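Local coordinates for protein FACT-Spt16 (Cicer arietinum, PDB 5CE6) that probably acts as a histone chaperone subunit of the FACT complex in transcription, its N-terminal domain being implicated in H3-H4 binding, at residues 66-71 and 161-166; 74-79 and 192-197; 336-341 and 353-358. All blocks are in the same frame, centred on the assembly; numbering follows the deposited sequence. Where two conformers were deposited one is given.

Going along the chain from the N terminus, residues 66-71 start helix 69-78 and make contact 1 with residues 161-166, closing a long loop that includes much of the six-stranded mixed sheet of the N-terminal lobe. Residues 74-79, at the far end of the same helix, make contact 2 with residues 192-197 on helix 188-196, closing a second long loop that overlaps the first. Contacts 1 and 2 therefore cross along the sequence, and they touch in space where Lys69 CE comes within 3.9 Å of Ser192 N. Contact 3 follows in series: residues 336-341 and 353-358 pair two consecutive helices, 323-342 and 349-363, of the M24-family part, closing a short local loop.

Contact 1. Residues 66-71 and 161-166; sequences RYLKST and AREEPE. With ACT (acetate ion), chain B.
Glu163 reaches Ser70 with CG anti to its own carbonyl carbon (chi1 -67°) and the chain extended beyond, which carries the carboxylate to the first turn of helix 69-78. The firm bond is from Ser70 N to Glu163 OE2, 3.0 Å long with an N-H...O angle of 150°. Ser70 is modelled in two conformers; in one of them OG sits between the backbone N and the carbonyl carbon (chi1 53°) and donates to Glu163 OE1, also at 3.0 Å. Both oxygens then use their syn lone pairs, and in this conformer the two bonds should fix the rotation of the carboxylate. The acid, supplied by the loop between strand 156-159 and helix 168-179, thus binds a backbone N-H of the first turn of helix 69-78, where Leu68 holds the N-cap position. The helix dipole would probably favour the negative charge there. A water extends the grip, accepting from Lys69 N at 3.0 Å and donating to Glu163 OE2 at 2.6 Å. The ammonium of Lys69 makes a salt bridge with Glu382. On Leu68, the backbone N donates almost straight to acetate O at 2.8 Å; Arg305 also holds this ion, probably picked up from the crystallisation liquor.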
ATOM      1  N   ARG A  66      -3.616 -10.178  -0.540  1.00 45.96           N
ATOM      2  CA  ARG A  66      -4.535  -9.058  -0.708  1.00 43.90           C
ATOM      3  C   ARG A  66      -4.513  -8.139   0.504  1.00 38.04           C
ATOM      4  O   ARG A  66      -4.416  -8.598   1.641  1.00 36.12           O
ATOM      5  CB  ARG A  66      -5.960  -9.564  -0.945  1.00 48.14           C
ATOM      6  N   TYR A  67      -4.583  -6.836   0.250  1.00 31.11           N
ATOM      7  CA  TYR A  67      -4.695  -5.848   1.315  1.00 24.39           C
ATOM      8  C   TYR A  67      -6.149  -5.449   1.444  1.00 30.31           C
ATOM      9  O   TYR A  67      -6.833  -5.249   0.438  1.00 27.38           O
ATOM     10  CB  TYR A  67      -3.844  -4.616   1.004  1.00 20.21           C
ATOM     11  CG  TYR A  67      -2.372  -4.849   1.235  1.00 23.81           C
ATOM     12  CD1 TYR A  67      -1.630  -5.608   0.344  1.00 27.49           C
ATOM     13  CD2 TYR A  67      -1.727  -4.318   2.342  1.00 17.08           C
ATOM     14  CE1 TYR A  67      -0.286  -5.835   0.549  1.00 23.68           C
ATOM     15  CE2 TYR A  67      -0.384  -4.547   2.565  1.00 18.94           C
ATOM     16  CZ  TYR A  67       0.334  -5.302   1.654  1.00 18.61           C
ATOM     17  OH  TYR A  67       1.676  -5.545   1.857  1.00 17.25           O
ATOM     18  N   LEU A  68      -6.632  -5.363   2.681  1.00 19.40           N
ATOM     19  CA  LEU A  68      -7.996  -4.926   2.907  1.00 18.27           C
ATOM     20  C   LEU A  68      -8.014  -3.670   3.735  1.00 18.30           C
ATOM     21  O   LEU A  68      -7.346  -3.580   4.766  1.00 18.70           O
ATOM     22  CB  LEU A  68      -8.806  -5.998   3.631  1.00 15.41           C
ATOM     23  CG  LEU A  68      -9.103  -7.281   2.873  1.00 23.48           C
ATOM     24  CD1 LEU A  68      -9.977  -8.184   3.731  1.00 27.27           C
ATOM     25  CD2 LEU A  68      -9.790  -6.952   1.563  1.00 27.94           C
ATOM     26  N   LYS A  69      -8.794  -2.699   3.281  1.00 17.74           N
ATOM     27  CA  LYS A  69      -9.005  -1.493   4.051  1.00 13.28           C
ATOM     28  C   LYS A  69      -9.633  -1.819   5.414  1.00 16.81           C
ATOM     29  O   LYS A  69      -9.367  -1.148   6.401  1.00 18.45           O
ATOM     30  CB  LYS A  69      -9.884  -0.530   3.259  1.00 20.79           C
ATOM     31  CG  LYS A  69      -9.900   0.882   3.799  1.00 24.31           C
ATOM     32  CD  LYS A  69     -10.607   1.835   2.843  1.00 29.71           C
ATOM     33  CE  LYS A  69      -9.636   2.835   2.212  1.00 29.87           C
ATOM     34  NZ  LYS A  69      -8.736   2.230   1.179  1.00 24.38           N
ATOM     35  N   SER A  70     -10.469  -2.848   5.475  0.54 17.42           N
ATOM     36  CA  SER A  70     -11.073  -3.218   6.752  0.54 14.54           C
ATOM     37  C   SER A  70     -10.004  -3.731   7.710  0.54 13.86           C
ATOM     38  O   SER A  70     -10.021  -3.422   8.904  0.54 16.02           O
ATOM     39  CB  SER A  70     -12.136  -4.288   6.542  0.54 18.70           C
ATOM     40  OG  SER A  70     -11.592  -5.367   5.814  0.54 15.03           O
ATOM     41  N   THR A  71      -9.077  -4.528   7.183  1.00 15.91           N
ATOM     42  CA  THR A  71      -7.963  -5.016   7.989  1.00 13.48           C
ATOM     43  C   THR A  71      -7.123  -3.842   8.477  1.00 18.50           C
ATOM     44  O   THR A  71      -6.724  -3.779   9.640  1.00 15.29           O
ATOM     45  CB  THR A  71      -7.095  -6.000   7.203  1.00 16.65           C
ATOM     46  OG1 THR A  71      -7.847  -7.200   6.970  1.00 17.14           O
ATOM     47  CG2 THR A  71      -5.835  -6.351   7.987  1.00 19.68           C
ATOM     48  N   ALA A 161     -17.619  -0.641   0.306  1.00 23.09           N
ATOM     49  CA  ALA A 161     -18.469  -1.372  -0.635  1.00 29.81           C
ATOM     50  C   ALA A 161     -17.693  -2.233  -1.630  1.00 28.46           C
ATOM     51  O   ALA A 161     -18.184  -3.272  -2.073  1.00 32.15           O
ATOM     52  CB  ALA A 161     -19.397  -0.410  -1.368  1.00 24.68           C
ATOM     53  N   ARG A 162     -16.486  -1.803  -1.976  1.00 28.32           N
ATOM     54  CA  ARG A 162     -15.700  -2.491  -2.998  1.00 29.34           C
ATOM     55  C   ARG A 162     -15.100  -3.805  -2.506  1.00 31.33           C
ATOM     56  O   ARG A 162     -14.611  -4.611  -3.304  1.00 31.46           O
ATOM     57  CB  ARG A 162     -14.600  -1.576  -3.544  1.00 28.89           C
ATOM     58  N   GLU A 163     -15.140  -4.035  -1.198  1.00 25.88           N
ATOM     59  CA  GLU A 163     -14.621  -5.285  -0.651  1.00 25.49           C
ATOM     60  C   GLU A 163     -15.571  -6.444  -0.917  1.00 33.28           C
ATOM     61  O   GLU A 163     -16.773  -6.349  -0.663  1.00 35.20           O
ATOM     62  CB  GLU A 163     -14.351  -5.157   0.850  1.00 30.60           C
ATOM     63  CG  GLU A 163     -13.234  -4.208   1.151  1.00 26.78           C
ATOM     64  CD  GLU A 163     -12.735  -4.282   2.576  1.00 26.67           C
ATOM     65  OE1 GLU A 163     -13.315  -5.030   3.398  1.00 26.38           O
ATOM     66  OE2 GLU A 163     -11.747  -3.578   2.865  1.00 22.25           O
ATOM     67  N   GLU A 164     -15.024  -7.536  -1.439  1.00 33.03           N
ATOM     68  CA  GLU A 164     -15.797  -8.747  -1.656  1.00 40.40           C
ATOM     69  C   GLU A 164     -15.806  -9.571  -0.379  1.00 28.54           C
ATOM     70  O   GLU A 164     -14.747  -9.859   0.180  1.00 27.14           O
ATOM     71  CB  GLU A 164     -15.183  -9.569  -2.791  1.00 44.46           C
ATOM     72  CG  GLU A 164     -15.745 -10.975  -2.931  1.00 47.77           C
ATOM     73  CD  GLU A 164     -16.861 -11.059  -3.956  1.00 58.45           C
ATOM     74  OE1 GLU A 164     -17.387  -9.994  -4.350  1.00 62.14           O
ATOM     75  OE2 GLU A 164     -17.207 -12.189  -4.374  1.00 56.10           O
ATOM     76  N   PRO A 165     -17.001  -9.951   0.091  1.00 29.80           N
ATOM     77  CA  PRO A 165     -17.065 -10.834   1.258  1.00 32.82           C
ATOM     78  C   PRO A 165     -16.381 -12.166   0.971  1.00 39.24           C
ATOM     79  O   PRO A 165     -16.608 -12.755  -0.089  1.00 38.16           O
ATOM     80  CB  PRO A 165     -18.567 -11.057   1.449  1.00 34.00           C
ATOM     81  CG  PRO A 165     -19.236  -9.934   0.724  1.00 32.72           C
ATOM     82  CD  PRO A 165     -18.337  -9.611  -0.429  1.00 28.45           C
ATOM     83  N   GLU A 166     -15.536 -12.615   1.893  1.00 31.42           N
ATOM     84  CA  GLU A 166     -14.924 -13.933   1.802  1.00 35.50           C
ATOM     85  C   GLU A 166     -15.281 -14.706   3.062  1.00 33.26           C
ATOM     86  O   GLU A 166     -15.100 -14.198   4.168  1.00 32.15           O
ATOM     87  CB  GLU A 166     -13.403 -13.819   1.669  1.00 38.32           C
TER
HETATM   88  C   ACT B 501      -3.889  -5.312   5.252  1.00 22.72           C
HETATM   89  O   ACT B 501      -4.718  -6.044   4.669  1.00 20.34           O
HETATM   90  OXT ACT B 501      -2.875  -5.885   5.714  1.00 18.05           O
HETATM   91  CH3 ACT B 501      -4.113  -3.835   5.389  1.00 17.28           C
HETATM   92  O   HOH W   1     -10.442  -2.769   0.828  1.00 24.35           O

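Contact 2. Residues 74-79 and 192-197; sequences FLWLLG and SALFAA
Trp76 and Phe195 meet edge to face: the phenyl ring presents its CE1 edge to one face of the indole. The ring planes stand at 62°, and the centroid of the indole's five-membered ring lies 5.0 Å from that of the phenyl. Phe195 CE1 is the touching atom, 3.7 Å from Trp76 CD2 and equally close to Trp76 CG, so the edge rests near the rim of the pyrrole part. Further along the indole, Leu194 brings up a methyl, with its CD2 3.7 Å from Trp76 CZ3, and the two side chains cross at about a right angle. Trp76 spans both neighbours because CG lies anti to its backbone N (chi1 -175°), sending the indole across to helix 188-196. Arg32 makes a cation-pi contact with the same indole and also bonds to the Trp76 carbonyl oxygen. Cutting the indole back to an alanine here is likely to leave the Phe195 edge without its aromatic face, Arg32 without its cation-pi partner, and a gap beside Leu194. The contact thus joins the C-terminal turns of helix 69-78 and helix 188-196: helix 26-42 packs against both through Phe29 and Phe36, while on helix 69-78 Phe74 lies against strands 53-58 and 85-89.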
ATOM      1  N   PHE A  74      -8.669  -2.185  11.587  1.00 16.75           N
ATOM      2  CA  PHE A  74      -8.347  -2.941  12.793  1.00 16.66           C
ATOM      3  C   PHE A  74      -6.903  -2.740  13.246  1.00 15.14           C
ATOM      4  O   PHE A  74      -6.656  -2.545  14.427  1.00 16.13           O
ATOM      5  CB  PHE A  74      -8.628  -4.435  12.614  1.00 13.96           C
ATOM      6  CG  PHE A  74     -10.068  -4.809  12.776  1.00 18.23           C
ATOM      7  CD1 PHE A  74     -10.607  -5.003  14.044  1.00 25.77           C
ATOM      8  CD2 PHE A  74     -10.871  -5.012  11.671  1.00 27.35           C
ATOM      9  CE1 PHE A  74     -11.937  -5.368  14.204  1.00 24.17           C
ATOM     10  CE2 PHE A  74     -12.204  -5.387  11.817  1.00 30.54           C
ATOM     11  CZ  PHE A  74     -12.737  -5.565  13.081  1.00 29.96           C
ATOM     12  N   LEU A  75      -5.956  -2.796  12.310  1.00 16.98           N
ATOM     13  CA  LEU A  75      -4.550  -2.554  12.635  1.00 17.53           C
ATOM     14  C   LEU A  75      -4.325  -1.132  13.149  1.00 18.10           C
ATOM     15  O   LEU A  75      -3.579  -0.908  14.110  1.00 20.54           O
ATOM     16  CB  LEU A  75      -3.671  -2.817  11.395  1.00 15.58           C
ATOM     17  CG  LEU A  75      -3.510  -4.301  11.055  1.00 17.47           C
ATOM     18  CD1 LEU A  75      -2.922  -4.477   9.663  1.00 21.38           C
ATOM     19  CD2 LEU A  75      -2.614  -4.974  12.077  1.00 21.97           C
ATOM     20  N   TRP A  76      -4.971  -0.169  12.503  1.00 15.72           N
ATOM     21  CA  TRP A  76      -4.825   1.233  12.863  1.00 15.91           C
ATOM     22  C   TRP A  76      -5.379   1.482  14.255  1.00 16.75           C
ATOM     23  O   TRP A  76      -4.736   2.112  15.099  1.00 17.49           O
ATOM     24  CB  TRP A  76      -5.563   2.094  11.833  1.00 14.67           C
ATOM     25  CG  TRP A  76      -5.411   3.578  12.006  1.00 17.34           C
ATOM     26  CD1 TRP A  76      -4.297   4.330  11.745  1.00 18.43           C
ATOM     27  CD2 TRP A  76      -6.426   4.494  12.428  1.00 16.41           C
ATOM     28  NE1 TRP A  76      -4.555   5.657  12.003  1.00 21.53           N
ATOM     29  CE2 TRP A  76      -5.857   5.785  12.416  1.00 18.79           C
ATOM     30  CE3 TRP A  76      -7.762   4.346  12.820  1.00 19.59           C
ATOM     31  CZ2 TRP A  76      -6.579   6.919  12.792  1.00 20.77           C
ATOM     32  CZ3 TRP A  76      -8.477   5.469  13.178  1.00 16.24           C
ATOM     33  CH2 TRP A  76      -7.885   6.740  13.170  1.00 17.56           C
ATOM     34  N   LEU A  77      -6.571   0.952  14.505  1.00 17.82           N
ATOM     35  CA  LEU A  77      -7.280   1.227  15.748  1.00 19.75           C
ATOM     36  C   LEU A  77      -6.726   0.410  16.922  1.00 20.75           C
ATOM     37  O   LEU A  77      -6.516   0.942  18.026  1.00 20.67           O
ATOM     38  CB  LEU A  77      -8.776   0.936  15.553  1.00 22.73           C
ATOM     39  CG  LEU A  77      -9.843   1.726  16.310  1.00 35.08           C
ATOM     40  CD1 LEU A  77      -9.626   3.228  16.174  1.00 34.24           C
ATOM     41  CD2 LEU A  77     -11.226   1.356  15.792  1.00 27.96           C
ATOM     42  N   LEU A  78      -6.481  -0.876  16.672  1.00 21.89           N
ATOM     43  CA  LEU A  78      -6.211  -1.845  17.739  1.00 22.63           C
ATOM     44  C   LEU A  78      -4.788  -2.405  17.726  1.00 25.21           C
ATOM     45  O   LEU A  78      -4.337  -2.987  18.714  1.00 24.68           O
ATOM     46  CB  LEU A  78      -7.217  -2.997  17.663  1.00 18.11           C
ATOM     47  CG  LEU A  78      -8.675  -2.599  17.919  1.00 22.66           C
ATOM     48  CD1 LEU A  78      -9.640  -3.647  17.385  1.00 26.59           C
ATOM     49  CD2 LEU A  78      -8.909  -2.373  19.397  1.00 24.79           C
ATOM     50  N   GLY A  79      -4.091  -2.241  16.609  1.00 28.53           N
ATOM     51  CA  GLY A  79      -2.708  -2.676  16.511  1.00 26.12           C
ATOM     52  C   GLY A  79      -2.551  -4.137  16.139  1.00 23.79           C
ATOM     53  O   GLY A  79      -1.433  -4.648  16.099  1.00 24.78           O
ATOM     54  N   SER A 192      -9.901   6.520   3.589  1.00 18.78           N
ATOM     55  CA  SER A 192      -8.746   7.022   2.833  1.00 17.76           C
ATOM     56  C   SER A 192      -8.257   8.369   3.365  1.00 19.75           C
ATOM     57  O   SER A 192      -7.056   8.575   3.559  1.00 19.69           O
ATOM     58  CB  SER A 192      -9.085   7.133   1.345  1.00 22.38           C
ATOM     59  OG  SER A 192      -8.036   7.768   0.632  1.00 28.96           O
ATOM     60  N   ALA A 193      -9.195   9.279   3.612  1.00 19.00           N
ATOM     61  CA  ALA A 193      -8.866  10.581   4.185  1.00 18.80           C
ATOM     62  C   ALA A 193      -8.310  10.413   5.599  1.00 17.67           C
ATOM     63  O   ALA A 193      -7.335  11.055   5.979  1.00 17.27           O
ATOM     64  CB  ALA A 193     -10.098  11.480   4.196  1.00 16.80           C
ATOM     65  N   LEU A 194      -8.942   9.539   6.376  1.00 18.34           N
ATOM     66  CA  LEU A 194      -8.522   9.280   7.742  1.00 12.60           C
ATOM     67  C   LEU A 194      -7.093   8.749   7.828  1.00 18.65           C
ATOM     68  O   LEU A 194      -6.319   9.168   8.695  1.00 20.84           O
ATOM     69  CB  LEU A 194      -9.483   8.279   8.398  1.00 14.87           C
ATOM     70  CG  LEU A 194      -9.310   8.038   9.889  1.00 21.00           C
ATOM     71  CD1 LEU A 194      -9.540   9.320  10.677  1.00 22.93           C
ATOM     72  CD2 LEU A 194     -10.294   6.965  10.331  1.00 18.36           C
ATOM     73  N   PHE A 195      -6.743   7.834   6.928  1.00 13.64           N
ATOM     74  CA  PHE A 195      -5.422   7.208   6.959  1.00 16.59           C
ATOM     75  C   PHE A 195      -4.371   8.058   6.235  1.00 13.66           C
ATOM     76  O   PHE A 195      -3.184   7.769   6.333  1.00 17.35           O
ATOM     77  CB  PHE A 195      -5.431   5.824   6.309  1.00 14.88           C
ATOM     78  CG  PHE A 195      -6.352   4.824   6.969  1.00 16.90           C
ATOM     79  CD1 PHE A 195      -6.622   4.884   8.333  1.00 18.62           C
ATOM     80  CD2 PHE A 195      -6.949   3.824   6.209  1.00 15.76           C
ATOM     81  CE1 PHE A 195      -7.476   3.948   8.927  1.00 23.93           C
ATOM     82  CE2 PHE A 195      -7.803   2.884   6.793  1.00 18.91           C
ATOM     83  CZ  PHE A 195      -8.065   2.953   8.156  1.00 21.88           C
ATOM     84  N   ALA A 196      -4.802   9.114   5.546  1.00 13.06           N
ATOM     85  CA  ALA A 196      -3.922   9.847   4.617  1.00 15.83           C
ATOM     86  C   ALA A 196      -2.721  10.544   5.258  1.00 17.46           C
ATOM     87  O   ALA A 196      -1.605  10.476   4.739  1.00 17.28           O
ATOM     88  CB  ALA A 196      -4.726  10.851   3.796  1.00 18.45           C
ATOM     89  N   ALA A 197      -2.952  11.241   6.363  1.00 17.12           N
ATOM     90  CA  ALA A 197      -1.867  11.942   7.045  1.00 21.54           C
ATOM     91  C   ALA A 197      -1.386  11.138   8.253  1.00 15.88           C
ATOM     92  O   ALA A 197      -2.132  10.916   9.204  1.00 19.04           O
ATOM     93  CB  ALA A 197      -2.302  13.338   7.469  1.00 28.05           C
TER

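Contact 3. Residues 336-341 and 353-358; sequences QEAVIG and YLAAVS
Segments 336-341 and 353-358, of helices 323-342 and 349-363, run nearly antiparallel, their short axes approaching to 7.6 Å with 148° between the N-to-C directions, and Ala338 CA and Ala355 CA are the nearest pair of alpha carbons at 5.7 Å. That closeness is possible because small residues line the interface. Ala338 and Ala355 both point their methyls toward the partner helix, with Ala338 CB and Ala355 CB 4.2 Å apart. Each methyl also lies against the other residue's backbone: Ala355 CB sits 3.8 Å from Ala338 O, and Ala338 CB sits 3.9 Å from Ala355 O. With a single carbon on either side, the methyls rest directly on the opposite backbone. Beside this pair, Val339 supplies the bulkier group. Its CG2 lies anti to the carbonyl carbon while CG1 is anti to the backbone N (chi1 178°), and it is the CG2 branch that meets Ala356 CB at 3.6 Å. The interface is wholly apolar between side chains. The buried side is completed from beyond the pair, where Val339 also packs on Val406 and Ala356 on Leu408, both of strand 403-414, and Ala375 lies against Val339. The CB of Gln336 points away from the partner helix, and its amide bonds to Lys449 and Asp431. What results is an alanine-rich, closely packed helical hairpin, made of consecutive helices joined by a short connection and laid on a sheet, consistent with the helices that cover the curved sheet in the pita-bread fold of the M24 metallopeptidase family.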
ATOM      1  N   GLN A 336      10.461  11.084 -12.940  1.00 10.24           N
ATOM      2  CA  GLN A 336      10.176  10.642 -11.576  1.00 10.89           C
ATOM      3  C   GLN A 336      10.585  11.708 -10.569  1.00 13.35           C
ATOM      4  O   GLN A 336       9.871  11.969  -9.599  1.00 12.92           O
ATOM      5  CB  GLN A 336      10.898   9.329 -11.253  1.00 10.12           C
ATOM      6  CG  GLN A 336      10.351   8.643  -9.968  1.00 11.68           C
ATOM      7  CD  GLN A 336      11.443   8.119  -9.048  1.00 12.75           C
ATOM      8  OE1 GLN A 336      12.615   8.447  -9.203  1.00 12.27           O
ATOM      9  NE2 GLN A 336      11.050   7.299  -8.068  1.00  9.56           N
ATOM     10  N   GLU A 337      11.745  12.314 -10.791  1.00 12.31           N
ATOM     11  CA  GLU A 337      12.220  13.380  -9.908  1.00 15.32           C
ATOM     12  C   GLU A 337      11.273  14.575  -9.948  1.00 16.08           C
ATOM     13  O   GLU A 337      11.115  15.278  -8.947  1.00 14.32           O
ATOM     14  CB  GLU A 337      13.622  13.844 -10.311  1.00 17.90           C
ATOM     15  CG  GLU A 337      14.734  12.834 -10.065  1.00 20.24           C
ATOM     16  CD  GLU A 337      16.029  13.210 -10.792  1.00 27.68           C
ATOM     17  OE1 GLU A 337      15.973  13.909 -11.833  1.00 32.40           O
ATOM     18  OE2 GLU A 337      17.107  12.800 -10.320  1.00 23.23           O
ATOM     19  N   ALA A 338      10.655  14.811 -11.104  1.00 14.52           N
ATOM     20  CA  ALA A 338       9.718  15.925 -11.253  1.00 12.70           C
ATOM     21  C   ALA A 338       8.439  15.682 -10.457  1.00 12.50           C
ATOM     22  O   ALA A 338       7.869  16.615  -9.881  1.00 14.98           O
ATOM     23  CB  ALA A 338       9.403  16.198 -12.737  1.00 15.52           C
ATOM     24  N   VAL A 339       7.979  14.431 -10.427  1.00 13.36           N
ATOM     25  CA  VAL A 339       6.837  14.095  -9.588  1.00 10.36           C
ATOM     26  C   VAL A 339       7.183  14.350  -8.135  1.00 15.70           C
ATOM     27  O   VAL A 339       6.418  14.994  -7.409  1.00 14.15           O
ATOM     28  CB  VAL A 339       6.397  12.630  -9.765  1.00 10.56           C
ATOM     29  CG1 VAL A 339       5.239  12.306  -8.837  1.00 13.18           C
ATOM     30  CG2 VAL A 339       5.979  12.398 -11.205  1.00 10.44           C
ATOM     31  N   ILE A 340       8.333  13.840  -7.710  1.00 10.64           N
ATOM     32  CA  ILE A 340       8.749  13.990  -6.311  1.00 11.43           C
ATOM     33  C   ILE A 340       8.856  15.462  -5.935  1.00 16.37           C
ATOM     34  O   ILE A 340       8.393  15.887  -4.862  1.00 14.06           O
ATOM     35  CB  ILE A 340      10.083  13.258  -6.063  1.00 10.81           C
ATOM     36  CG1 ILE A 340       9.874  11.743  -6.209  1.00 10.00           C
ATOM     37  CG2 ILE A 340      10.630  13.594  -4.688  1.00 16.40           C
ATOM     38  CD1 ILE A 340      11.172  10.938  -6.171  1.00 10.36           C
ATOM     39  N   GLY A 341       9.446  16.248  -6.832  1.00 13.26           N
ATOM     40  CA  GLY A 341       9.621  17.669  -6.588  1.00 17.63           C
ATOM     41  C   GLY A 341       8.319  18.442  -6.555  1.00 17.45           C
ATOM     42  O   GLY A 341       8.271  19.554  -6.026  1.00 25.48           O
ATOM     43  N   TYR A 353       1.585  14.539 -11.224  1.00 12.90           N
ATOM     44  CA  TYR A 353       1.607  13.620 -12.355  1.00 16.86           C
ATOM     45  C   TYR A 353       1.930  14.358 -13.661  1.00 18.57           C
ATOM     46  O   TYR A 353       2.785  13.925 -14.439  1.00 18.82           O
ATOM     47  CB  TYR A 353       0.289  12.830 -12.477  1.00 14.34           C
ATOM     48  CG  TYR A 353       0.322  11.905 -13.680  1.00 14.80           C
ATOM     49  CD1 TYR A 353       0.964  10.674 -13.613  1.00 13.58           C
ATOM     50  CD2 TYR A 353      -0.240  12.290 -14.883  1.00 17.76           C
ATOM     51  CE1 TYR A 353       1.023   9.830 -14.726  1.00 18.96           C
ATOM     52  CE2 TYR A 353      -0.183  11.466 -15.995  1.00 18.82           C
ATOM     53  CZ  TYR A 353       0.449  10.242 -15.913  1.00 19.09           C
ATOM     54  OH  TYR A 353       0.497   9.433 -17.040  1.00 18.65           O
ATOM     55  N   LEU A 354       1.261  15.485 -13.898  1.00 16.20           N
ATOM     56  CA  LEU A 354       1.469  16.223 -15.133  1.00 22.30           C
ATOM     57  C   LEU A 354       2.874  16.814 -15.227  1.00 20.26           C
ATOM     58  O   LEU A 354       3.343  17.121 -16.317  1.00 19.30           O
ATOM     59  CB  LEU A 354       0.398  17.300 -15.310  1.00 25.37           C
ATOM     60  CG  LEU A 354      -0.983  16.712 -15.610  1.00 25.38           C
ATOM     61  CD1 LEU A 354      -2.063  17.770 -15.518  1.00 32.96           C
ATOM     62  CD2 LEU A 354      -0.985  16.054 -16.987  1.00 25.96           C
ATOM     63  N   ALA A 355       3.551  16.952 -14.087  1.00 18.47           N
ATOM     64  CA  ALA A 355       4.956  17.362 -14.093  1.00 18.50           C
ATOM     65  C   ALA A 355       5.826  16.326 -14.806  1.00 21.37           C
ATOM     66  O   ALA A 355       6.778  16.686 -15.511  1.00 18.35           O
ATOM     67  CB  ALA A 355       5.456  17.607 -12.674  1.00 20.99           C
ATOM     68  N   ALA A 356       5.496  15.046 -14.619  1.00 16.43           N
ATOM     69  CA  ALA A 356       6.176  13.960 -15.325  1.00 13.56           C
ATOM     70  C   ALA A 356       5.861  14.010 -16.816  1.00 14.34           C
ATOM     71  O   ALA A 356       6.756  13.876 -17.650  1.00 16.86           O
ATOM     72  CB  ALA A 356       5.762  12.606 -14.769  1.00 13.41           C
ATOM     73  N   VAL A 357       4.581  14.155 -17.149  1.00 16.91           N
ATOM     74  CA  VAL A 357       4.169  14.253 -18.551  1.00 15.78           C
ATOM     75  C   VAL A 357       4.913  15.390 -19.255  1.00 15.25           C
ATOM     76  O   VAL A 357       5.392  15.227 -20.379  1.00 20.14           O
ATOM     77  CB  VAL A 357       2.643  14.461 -18.674  1.00 15.57           C
ATOM     78  CG1 VAL A 357       2.231  14.607 -20.138  1.00 19.28           C
ATOM     79  CG2 VAL A 357       1.897  13.298 -18.022  1.00 16.13           C
ATOM     80  N   SER A 358       5.031  16.533 -18.583  1.00 18.73           N
ATOM     81  CA  SER A 358       5.702  17.691 -19.173  1.00 22.61           C
ATOM     82  C   SER A 358       7.164  17.403 -19.502  1.00 23.28           C
ATOM     83  O   SER A 358       7.693  17.872 -20.522  1.00 23.18           O
ATOM     84  CB  SER A 358       5.604  18.907 -18.247  1.00 30.50           C
ATOM     85  OG  SER A 358       4.270  19.363 -18.136  1.00 36.18           O
TER